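Local coordinates for multidrug resistance protein (Vibrio cholerae, PDB 1YC9), which is an outer membrane factor with efflux transporter activity, and may be involved in resistance to puromycin, acriflavine and tetraphenylarsonium chloride, at residues 24-29 and 425-430; 274-279 and 336-341; 381-386 and 402-407. The protein carries 1 engineered substitution. All coordinates share one frame; numbering follows the deposited sequence.

Interaction 1: 24-29 and 425-430; sequences ANWWQR and LDLALI
Trp26, where a 3-10 segment begins, sets its indole against Leu427 and Ile430 of helix 398-433. Its CB lies 4.1 Å from Ile430 CD1, and the ring is swung to a position between the backbone N and the carbonyl carbon (chi1 52°). From there CD2 and CE2 pass beneath Ile430 CG2, which makes a CH-pi contact 3.8 Å from the centroid of the five-membered ring of Trp26 and 15° off the ring normal. Further out, Trp26 CE3 meets Ile430 CD1 at 3.4 Å. At the far corner Trp26 CZ3 touches Leu427 CD2 at 3.5 Å, the two side chains crossing at about a right angle. Trp27 CE3 lies over the opposite face, toward its rim. Beside this apolar patch, water 1 lies in the guanidinium plane of Arg29, accepts from NE at 2.9 Å and can make a weak bond to Asp426 OD2, for which other acceptors compete. Asp426 OD2 is held mainly by Tyr30 OH and a salt bridge from Arg244, while Arg29 NH1 binds Thr242 O. Direct contact between segments 24-29 and 425-430 is therefore apolar, and Arg29 reaches the aspartate only through the water.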
loop_
_atom_site.group_PDB
_atom_site.type_symbol
_atom_site.label_atom_id
_atom_site.label_comp_id
_atom_site.label_asym_id
_atom_site.label_seq_id
_atom_site.Cartn_x
_atom_site.Cartn_y
_atom_site.Cartn_z
ATOM N N ALA A 24 13.924 -26.996 0.235
ATOM C CA ALA A 24 14.448 -25.703 -0.209
ATOM C C ALA A 24 13.852 -25.357 -1.571
ATOM O O ALA A 24 13.341 -24.255 -1.748
ATOM C CB ALA A 24 15.965 -25.694 -0.298
ATOM N N ASN A 25 13.983 -26.286 -2.528
ATOM C CA ASN A 25 13.305 -26.220 -3.826
ATOM C C ASN A 25 12.005 -27.021 -3.822
ATOM O O ASN A 25 11.801 -27.923 -4.623
ATOM C CB ASN A 25 14.230 -26.692 -4.942
ATOM C CG ASN A 25 15.522 -25.882 -5.012
ATOM O OD1 ASN A 25 15.561 -24.723 -4.665
ATOM N ND2 ASN A 25 16.576 -26.503 -5.498
ATOM N N TRP A 26 11.099 -26.611 -2.947
ATOM C CA TRP A 26 9.886 -27.341 -2.607
ATOM C C TRP A 26 8.921 -27.587 -3.765
ATOM O O TRP A 26 8.111 -28.499 -3.723
ATOM C CB TRP A 26 9.170 -26.621 -1.436
ATOM C CG TRP A 26 8.984 -25.151 -1.743
ATOM C CD1 TRP A 26 9.788 -24.132 -1.358
ATOM C CD2 TRP A 26 7.936 -24.550 -2.559
ATOM N NE1 TRP A 26 9.331 -22.945 -1.892
ATOM C CE2 TRP A 26 8.193 -23.167 -2.622
ATOM C CE3 TRP A 26 6.834 -25.047 -3.253
ATOM C CZ2 TRP A 26 7.370 -22.267 -3.347
ATOM C CZ3 TRP A 26 6.023 -24.165 -3.971
ATOM C CH2 TRP A 26 6.293 -22.795 -4.012
ATOM N N TRP A 27 8.982 -26.740 -4.790
ATOM C CA TRP A 27 8.099 -26.845 -5.948
ATOM C C TRP A 27 8.380 -28.114 -6.762
ATOM O O TRP A 27 7.508 -28.592 -7.514
ATOM C CB TRP A 27 8.262 -25.633 -6.860
ATOM C CG TRP A 27 9.692 -25.336 -7.210
ATOM C CD1 TRP A 27 10.408 -25.848 -8.255
ATOM C CD2 TRP A 27 10.569 -24.447 -6.519
ATOM N NE1 TRP A 27 11.678 -25.330 -8.250
ATOM C CE2 TRP A 27 11.806 -24.474 -7.188
ATOM C CE3 TRP A 27 10.443 -23.641 -5.366
ATOM C CZ2 TRP A 27 12.897 -23.735 -6.761
ATOM C CZ3 TRP A 27 11.531 -22.896 -4.953
ATOM C CH2 TRP A 27 12.748 -22.954 -5.649
ATOM N N GLN A 28 9.593 -28.648 -6.601
ATOM C CA GLN A 28 9.965 -29.882 -7.288
ATOM C C GLN A 28 9.101 -31.059 -6.888
ATOM O O GLN A 28 8.982 -32.007 -7.658
ATOM C CB GLN A 28 11.472 -30.195 -7.109
ATOM C CG GLN A 28 12.385 -29.230 -7.834
ATOM C CD GLN A 28 13.856 -29.445 -7.499
ATOM O OE1 GLN A 28 14.194 -30.188 -6.574
ATOM N NE2 GLN A 28 14.705 -28.775 -8.205
ATOM N N ARG A 29 8.501 -31.016 -5.704
ATOM C CA ARG A 29 7.678 -32.120 -5.281
ATOM C C ARG A 29 6.456 -32.332 -6.163
ATOM O O ARG A 29 5.903 -33.422 -6.162
ATOM C CB ARG A 29 7.372 -32.062 -3.777
ATOM C CG ARG A 29 6.044 -31.499 -3.336
ATOM C CD ARG A 29 5.816 -31.672 -1.816
ATOM N NE ARG A 29 4.787 -32.661 -1.453
ATOM C CZ ARG A 29 4.978 -33.747 -0.685
ATOM N NH1 ARG A 29 3.951 -34.552 -0.419
ATOM N NH2 ARG A 29 6.175 -34.057 -0.186
ATOM N N LEU A 425 -4.033 -25.278 -1.483
ATOM C CA LEU A 425 -3.839 -25.466 -0.040
ATOM C C LEU A 425 -2.468 -26.007 0.302
ATOM O O LEU A 425 -1.919 -25.694 1.379
ATOM C CB LEU A 425 -4.933 -26.322 0.580
ATOM C CG LEU A 425 -6.248 -25.557 0.698
ATOM C CD1 LEU A 425 -7.338 -26.511 1.163
ATOM C CD2 LEU A 425 -6.105 -24.307 1.621
ATOM N N ASP A 426 -1.924 -26.848 -0.565
ATOM C CA ASP A 426 -0.582 -27.348 -0.330
ATOM C C ASP A 426 0.364 -26.171 -0.431
ATOM O O ASP A 426 1.290 -26.020 0.362
ATOM C CB ASP A 426 -0.207 -28.469 -1.309
ATOM C CG ASP A 426 0.946 -29.308 -0.788
ATOM O OD1 ASP A 426 0.796 -29.853 0.324
ATOM O OD2 ASP A 426 2.022 -29.419 -1.394
ATOM N N LEU A 427 0.179 -25.329 -1.452
ATOM C CA LEU A 427 0.988 -24.142 -1.570
ATOM C C LEU A 427 0.792 -23.178 -0.409
ATOM O O LEU A 427 1.740 -22.551 0.032
ATOM C CB LEU A 427 0.739 -23.438 -2.916
ATOM C CG LEU A 427 1.016 -24.224 -4.189
ATOM C CD1 LEU A 427 0.466 -23.410 -5.425
ATOM C CD2 LEU A 427 2.511 -24.453 -4.358
ATOM N N ALA A 428 -0.432 -23.040 0.091
ATOM C CA ALA A 428 -0.728 -22.182 1.232
ATOM C C ALA A 428 0.003 -22.672 2.496
ATOM O O ALA A 428 0.445 -21.895 3.342
ATOM C CB ALA A 428 -2.171 -22.181 1.504
ATOM N N LEU A 429 0.159 -23.978 2.598
ATOM C CA LEU A 429 0.878 -24.542 3.734
ATOM C C LEU A 429 2.348 -24.172 3.626
ATOM O O LEU A 429 2.981 -23.837 4.629
ATOM C CB LEU A 429 0.717 -26.075 3.766
ATOM C CG LEU A 429 1.525 -26.837 4.855
ATOM C CD1 LEU A 429 1.019 -26.441 6.208
ATOM C CD2 LEU A 429 1.344 -28.350 4.634
ATOM N N ILE A 430 2.920 -24.311 2.435
ATOM C CA ILE A 430 4.305 -24.021 2.243
ATOM C C ILE A 430 4.548 -22.567 2.577
ATOM O O ILE A 430 5.469 -22.230 3.300
ATOM C CB ILE A 430 4.730 -24.352 0.818
ATOM C CG1 ILE A 430 4.819 -25.877 0.670
ATOM C CG2 ILE A 430 6.016 -23.726 0.481
ATOM C CD1 ILE A 430 5.105 -26.360 -0.693
HETATM O O HOH W 1 1.995 -32.212 -1.995
#

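Interaction 2: 274-279 and 336-341; sequences QQVGIA and ARYQEA
Two helical segments face each other at Val276 and Tyr338, whose CA atoms stand 7.2 Å apart, and no direct hydrogen bond joins them. The apolar touch is small: Val276 CG2 reaches Tyr338 CB at 3.8 Å. It is the root of the tyrosine that makes this contact, because CG is anti to the backbone N (chi1 175°) and the ring leads away from segment 274-279; the side chain also packs on Ala273, earlier in the same helix. The polar half runs through one solvent molecule. Water 2 accepts from Gln275 NE2 at 2.6 Å and from Arg337 NE at 2.9 Å, lying in the plane of the guanidinium at its edge. Two further bonds, both from NH1, help fix this group. Arg337 NH1 donates to Glu340 OE1 at 2.8 Å in a salt bridge with an N-H...O angle of 156°, approaching from above the carboxylate plane, and it also binds Gln344 OE1. Ala341 CB packs over one guanidinium face, offset toward its rim. Helix 260-281 leads into strand 286-298, and strand 309-322 returns to helix 326-391, so the contact pairs the helices at either end of a beta hairpin. Gln274 and Ile278 pack on helix 117-183 of the same chain, whereas Ala336, Gln339 and Glu340 rest on Ala54 of the second subunit.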
loop_
_atom_site.group_PDB
_atom_site.type_symbol
_atom_site.label_atom_id
_atom_site.label_comp_id
_atom_site.label_asym_id
_atom_site.label_seq_id
_atom_site.Cartn_x
_atom_site.Cartn_y
_atom_site.Cartn_z
ATOM N N GLN A 274 18.323 -1.604 21.190
ATOM C CA GLN A 274 19.663 -1.022 21.197
ATOM C C GLN A 274 19.584 0.496 21.043
ATOM O O GLN A 274 20.376 1.222 21.652
ATOM C CB GLN A 274 20.504 -1.569 20.035
ATOM C CG GLN A 274 20.936 -3.086 20.153
ATOM C CD GLN A 274 21.673 -3.403 21.433
ATOM O OE1 GLN A 274 21.421 -4.414 22.075
ATOM N NE2 GLN A 274 22.593 -2.564 21.789
ATOM N N GLN A 275 18.674 0.958 20.189
ATOM C CA GLN A 275 18.467 2.388 19.982
ATOM C C GLN A 275 17.948 3.099 21.256
ATOM O O GLN A 275 18.235 4.287 21.456
ATOM C CB GLN A 275 17.600 2.656 18.753
ATOM C CG GLN A 275 18.270 2.195 17.481
ATOM C CD GLN A 275 17.386 2.124 16.250
ATOM O OE1 GLN A 275 17.915 2.064 15.132
ATOM N NE2 GLN A 275 16.078 2.064 16.427
ATOM N N VAL A 276 17.222 2.388 22.101
ATOM C CA VAL A 276 16.814 2.900 23.394
ATOM C C VAL A 276 18.079 3.081 24.208
ATOM O O VAL A 276 18.254 4.096 24.899
ATOM C CB VAL A 276 15.768 1.990 24.117
ATOM C CG1 VAL A 276 15.558 2.413 25.542
ATOM C CG2 VAL A 276 14.476 1.969 23.370
ATOM N N GLY A 277 18.984 2.083 24.154
ATOM C CA GLY A 277 20.236 2.232 24.834
ATOM C C GLY A 277 21.064 3.426 24.382
ATOM O O GLY A 277 21.673 4.077 25.211
ATOM N N ILE A 278 21.140 3.657 23.088
ATOM C CA ILE A 278 21.844 4.788 22.547
ATOM C C ILE A 278 21.268 6.057 23.168
ATOM O O ILE A 278 22.018 6.966 23.550
ATOM C CB ILE A 278 21.694 4.853 21.036
ATOM C CG1 ILE A 278 22.488 3.685 20.337
ATOM C CG2 ILE A 278 22.183 6.168 20.473
ATOM C CD1 ILE A 278 22.128 3.524 18.895
ATOM N N ALA A 279 19.939 6.157 23.174
ATOM C CA ALA A 279 19.283 7.390 23.649
ATOM C C ALA A 279 19.574 7.625 25.132
ATOM O O ALA A 279 19.794 8.762 25.591
ATOM C CB ALA A 279 17.766 7.351 23.421
ATOM N N ALA A 336 9.326 4.598 22.147
ATOM C CA ALA A 336 8.172 4.416 21.305
ATOM C C ALA A 336 8.482 3.502 20.104
ATOM O O ALA A 336 7.685 2.648 19.751
ATOM C CB ALA A 336 7.694 5.701 20.824
ATOM N N ARG A 337 9.623 3.708 19.491
ATOM C CA ARG A 337 10.008 2.862 18.370
ATOM C C ARG A 337 10.184 1.417 18.859
ATOM O O ARG A 337 9.746 0.494 18.153
ATOM C CB ARG A 337 11.275 3.383 17.679
ATOM C CG ARG A 337 11.864 2.419 16.680
ATOM C CD ARG A 337 10.927 2.009 15.524
ATOM N NE ARG A 337 11.467 0.853 14.797
ATOM C CZ ARG A 337 10.753 -0.180 14.292
ATOM N NH1 ARG A 337 9.416 -0.202 14.308
ATOM N NH2 ARG A 337 11.408 -1.161 13.636
ATOM N N TYR A 338 10.788 1.216 20.029
ATOM C CA TYR A 338 10.909 -0.143 20.595
ATOM C C TYR A 338 9.570 -0.796 20.813
ATOM O O TYR A 338 9.345 -1.952 20.468
ATOM C CB TYR A 338 11.695 -0.138 21.882
ATOM C CG TYR A 338 11.746 -1.467 22.536
ATOM C CD1 TYR A 338 11.119 -1.684 23.732
ATOM C CD2 TYR A 338 12.420 -2.538 21.931
ATOM C CE1 TYR A 338 11.141 -2.899 24.339
ATOM C CE2 TYR A 338 12.428 -3.772 22.529
ATOM C CZ TYR A 338 11.803 -3.952 23.736
ATOM O OH TYR A 338 11.815 -5.184 24.355
ATOM N N GLN A 339 8.656 -0.040 21.411
ATOM C CA GLN A 339 7.323 -0.533 21.678
ATOM C C GLN A 339 6.592 -0.893 20.389
ATOM O O GLN A 339 5.915 -1.929 20.338
ATOM C CB GLN A 339 6.563 0.517 22.520
ATOM C CG GLN A 339 7.097 0.605 23.921
ATOM C CD GLN A 339 6.449 1.727 24.759
ATOM O OE1 GLN A 339 5.463 1.496 25.464
ATOM N NE2 GLN A 339 7.038 2.881 24.738
ATOM N N GLU A 340 6.718 -0.056 19.363
ATOM C CA GLU A 340 6.172 -0.303 18.079
ATOM C C GLU A 340 6.747 -1.600 17.494
ATOM O O GLU A 340 6.004 -2.436 16.973
ATOM C CB GLU A 340 6.500 0.817 17.149
ATOM C CG GLU A 340 5.960 0.610 15.763
ATOM C CD GLU A 340 6.395 1.674 14.820
ATOM O OE1 GLU A 340 7.631 1.948 14.737
ATOM O OE2 GLU A 340 5.512 2.222 14.159
ATOM N N ALA A 341 8.062 -1.721 17.563
ATOM C CA ALA A 341 8.733 -2.904 16.986
ATOM C C ALA A 341 8.317 -4.205 17.688
ATOM O O ALA A 341 8.153 -5.261 17.024
ATOM C CB ALA A 341 10.230 -2.705 17.002
HETATM O O HOH W 2 14.389 1.029 14.682
#

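Interaction 3: 381-386 and 402-407; sequences EQALHI and LVAEES
Ala404 and Leu384 mark the closest backbone approach, 4.9 Å between their CA atoms. The methyl of Ala404 points at helix 326-391 and reaches the main chain itself: CB lies 3.6 Å from Leu384 CA and 3.8 Å from Leu384 N. Ala383 adds a second small side chain, its CB 4.4 Å from Ala404 CB. Leu384 covers the next part of the interface. Its CG is anti to the backbone N (chi1 178°), and from there CD1 turns in over the other helix, touching Ala404 CB at 3.9 Å and Glu405 CG at 3.6 Å. Although the Glu405 CA-CB bond points away from helix 326-391, its CG is anti to the carbonyl carbon, and this puts CG beside the leucine methyl. The chain then runs extended beyond CG, carrying the carboxylate away from the leucine toward helix 117-183.

Around this shell, the two helices are antiparallel neighbours, their segment axes approaching to 8.4 Å at 152° between N-to-C directions. Leu384 also packs on Leu408, further along helix 398-433. Thr174, on helix 117-183, hydrogen-bonds Glu405 OE2 and anchors the carboxylate, with at most a weak contribution from Arg171 at OE1. On another flank, Gln194 of the second subunit packs on both Ala383 and Ala404, which places the alanine pair beside a subunit interface. The segment 381-386 falls in a predicted coiled coil, consistent with the close helix pairing in the periplasmic tunnel of outer membrane factors.

With no hydrogen bond or salt bridge crossing between the segments, van der Waals contact joins them: alanine allows the close approach, and the buried glutamate offers its aliphatic part to the leucine while Thr174 of a third helix satisfies OE2 of its carboxylate.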
loop_
_atom_site.group_PDB
_atom_site.type_symbol
_atom_site.label_atom_id
_atom_site.label_comp_id
_atom_site.label_asym_id
_atom_site.label_seq_id
_atom_site.Cartn_x
_atom_site.Cartn_y
_atom_site.Cartn_z
ATOM N N GLU A 381 -24.814 -37.216 -13.230
ATOM C CA GLU A 381 -24.413 -37.892 -14.443
ATOM C C GLU A 381 -25.410 -39.028 -14.712
ATOM O O GLU A 381 -25.874 -39.166 -15.823
ATOM C CB GLU A 381 -23.038 -38.466 -14.300
ATOM C CG GLU A 381 -22.541 -39.089 -15.565
ATOM C CD GLU A 381 -21.141 -39.602 -15.429
ATOM O OE1 GLU A 381 -20.477 -39.247 -14.408
ATOM O OE2 GLU A 381 -20.722 -40.355 -16.345
ATOM N N GLN A 382 -25.765 -39.764 -13.670
ATOM C CA GLN A 382 -26.855 -40.751 -13.779
ATOM C C GLN A 382 -28.166 -40.124 -14.215
ATOM O O GLN A 382 -28.861 -40.630 -15.111
ATOM C CB GLN A 382 -27.059 -41.496 -12.459
ATOM C CG GLN A 382 -28.010 -42.706 -12.623
ATOM N N ALA A 383 -28.534 -39.002 -13.605
ATOM C CA ALA A 383 -29.741 -38.312 -13.982
ATOM C C ALA A 383 -29.781 -37.977 -15.456
ATOM O O ALA A 383 -30.812 -38.184 -16.085
ATOM C CB ALA A 383 -29.972 -37.073 -13.134
ATOM N N LEU A 384 -28.668 -37.520 -15.998
ATOM C CA LEU A 384 -28.580 -37.106 -17.376
ATOM C C LEU A 384 -28.676 -38.329 -18.280
ATOM O O LEU A 384 -29.319 -38.264 -19.295
ATOM C CB LEU A 384 -27.251 -36.432 -17.666
ATOM C CG LEU A 384 -27.033 -36.003 -19.122
ATOM C CD1 LEU A 384 -28.122 -35.062 -19.577
ATOM C CD2 LEU A 384 -25.697 -35.355 -19.300
ATOM N N HIS A 385 -27.944 -39.370 -17.921
ATOM C CA HIS A 385 -27.934 -40.639 -18.672
ATOM C C HIS A 385 -29.353 -41.173 -18.771
ATOM O O HIS A 385 -29.805 -41.492 -19.863
ATOM C CB HIS A 385 -26.954 -41.656 -18.038
ATOM C CG HIS A 385 -27.201 -43.083 -18.458
ATOM N ND1 HIS A 385 -26.385 -43.749 -19.357
ATOM C CD2 HIS A 385 -28.185 -43.958 -18.120
ATOM C CE1 HIS A 385 -26.850 -44.978 -19.541
ATOM N NE2 HIS A 385 -27.949 -45.127 -18.812
ATOM N N ILE A 386 -30.095 -41.212 -17.665
ATOM C CA ILE A 386 -31.464 -41.667 -17.692
ATOM C C ILE A 386 -32.333 -40.710 -18.501
ATOM O O ILE A 386 -33.187 -41.149 -19.247
ATOM C CB ILE A 386 -32.034 -41.860 -16.280
ATOM C CG1 ILE A 386 -31.442 -43.107 -15.640
ATOM C CG2 ILE A 386 -33.512 -41.983 -16.299
ATOM C CD1 ILE A 386 -31.280 -43.013 -14.174
ATOM N N LEU A 402 -32.190 -30.825 -20.306
ATOM C CA LEU A 402 -31.542 -29.537 -20.058
ATOM C C LEU A 402 -31.169 -29.376 -18.586
ATOM O O LEU A 402 -30.081 -28.930 -18.290
ATOM C CB LEU A 402 -32.471 -28.435 -20.501
ATOM C CG LEU A 402 -32.110 -26.974 -20.256
ATOM C CD1 LEU A 402 -32.704 -26.110 -21.356
ATOM C CD2 LEU A 402 -32.628 -26.509 -18.924
ATOM N N VAL A 403 -32.085 -29.729 -17.685
ATOM C CA VAL A 403 -31.910 -29.555 -16.250
ATOM C C VAL A 403 -30.793 -30.430 -15.752
ATOM O O VAL A 403 -29.931 -29.981 -14.999
ATOM C CB VAL A 403 -33.230 -29.757 -15.490
ATOM C CG1 VAL A 403 -33.029 -29.857 -13.999
ATOM C CG2 VAL A 403 -34.213 -28.637 -15.818
ATOM N N ALA A 404 -30.763 -31.676 -16.221
ATOM C CA ALA A 404 -29.704 -32.576 -15.869
ATOM C C ALA A 404 -28.341 -32.165 -16.412
ATOM O O ALA A 404 -27.354 -32.276 -15.735
ATOM C CB ALA A 404 -30.067 -34.017 -16.335
ATOM N N GLU A 405 -28.286 -31.737 -17.671
ATOM C CA GLU A 405 -27.064 -31.293 -18.308
ATOM C C GLU A 405 -26.454 -30.129 -17.493
ATOM O O GLU A 405 -25.256 -30.078 -17.248
ATOM C CB GLU A 405 -27.380 -30.740 -19.721
ATOM C CG GLU A 405 -27.402 -31.794 -20.797
ATOM C CD GLU A 405 -27.556 -31.210 -22.179
ATOM O OE1 GLU A 405 -28.028 -30.056 -22.272
ATOM O OE2 GLU A 405 -27.184 -31.889 -23.157
ATOM N N GLU A 406 -27.314 -29.211 -17.107
ATOM C CA GLU A 406 -26.898 -27.982 -16.403
ATOM C C GLU A 406 -26.358 -28.327 -14.996
ATOM O O GLU A 406 -25.275 -27.846 -14.581
ATOM C CB GLU A 406 -28.120 -27.094 -16.282
ATOM C CG GLU A 406 -27.892 -25.846 -15.466
ATOM C CD GLU A 406 -27.690 -24.655 -16.311
ATOM O OE1 GLU A 406 -27.157 -24.801 -17.443
ATOM O OE2 GLU A 406 -28.087 -23.589 -15.819
ATOM N N SER A 407 -27.112 -29.163 -14.291
ATOM C CA SER A 407 -26.753 -29.631 -12.964
ATOM C C SER A 407 -25.415 -30.357 -13.033
ATOM O O SER A 407 -24.541 -30.099 -12.186
ATOM C CB SER A 407 -27.865 -30.531 -12.387
ATOM O OG SER A 407 -27.379 -31.276 -11.278
#

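In the fold
Interaction 2 and interaction 3 both use helix 326-391 but lie on opposite sides of the chain's centre, with their own centres about 67 Å apart. Interaction 1 is about 37 Å from interaction 2 and 38 Å from interaction 3, centre to centre, and none of the three touches another. Helix 398-433 carries one side of interactions 1 and 3. Along the chain, interaction 2 closes before interaction 3 opens, and both are nested inside the loop closed by interaction 1, which brings residues near the N-terminus to the last helix. The contacts thus sample the elongated helical body at separate levels; interactions 2 and 3 also adjoin the second subunit of the trimer.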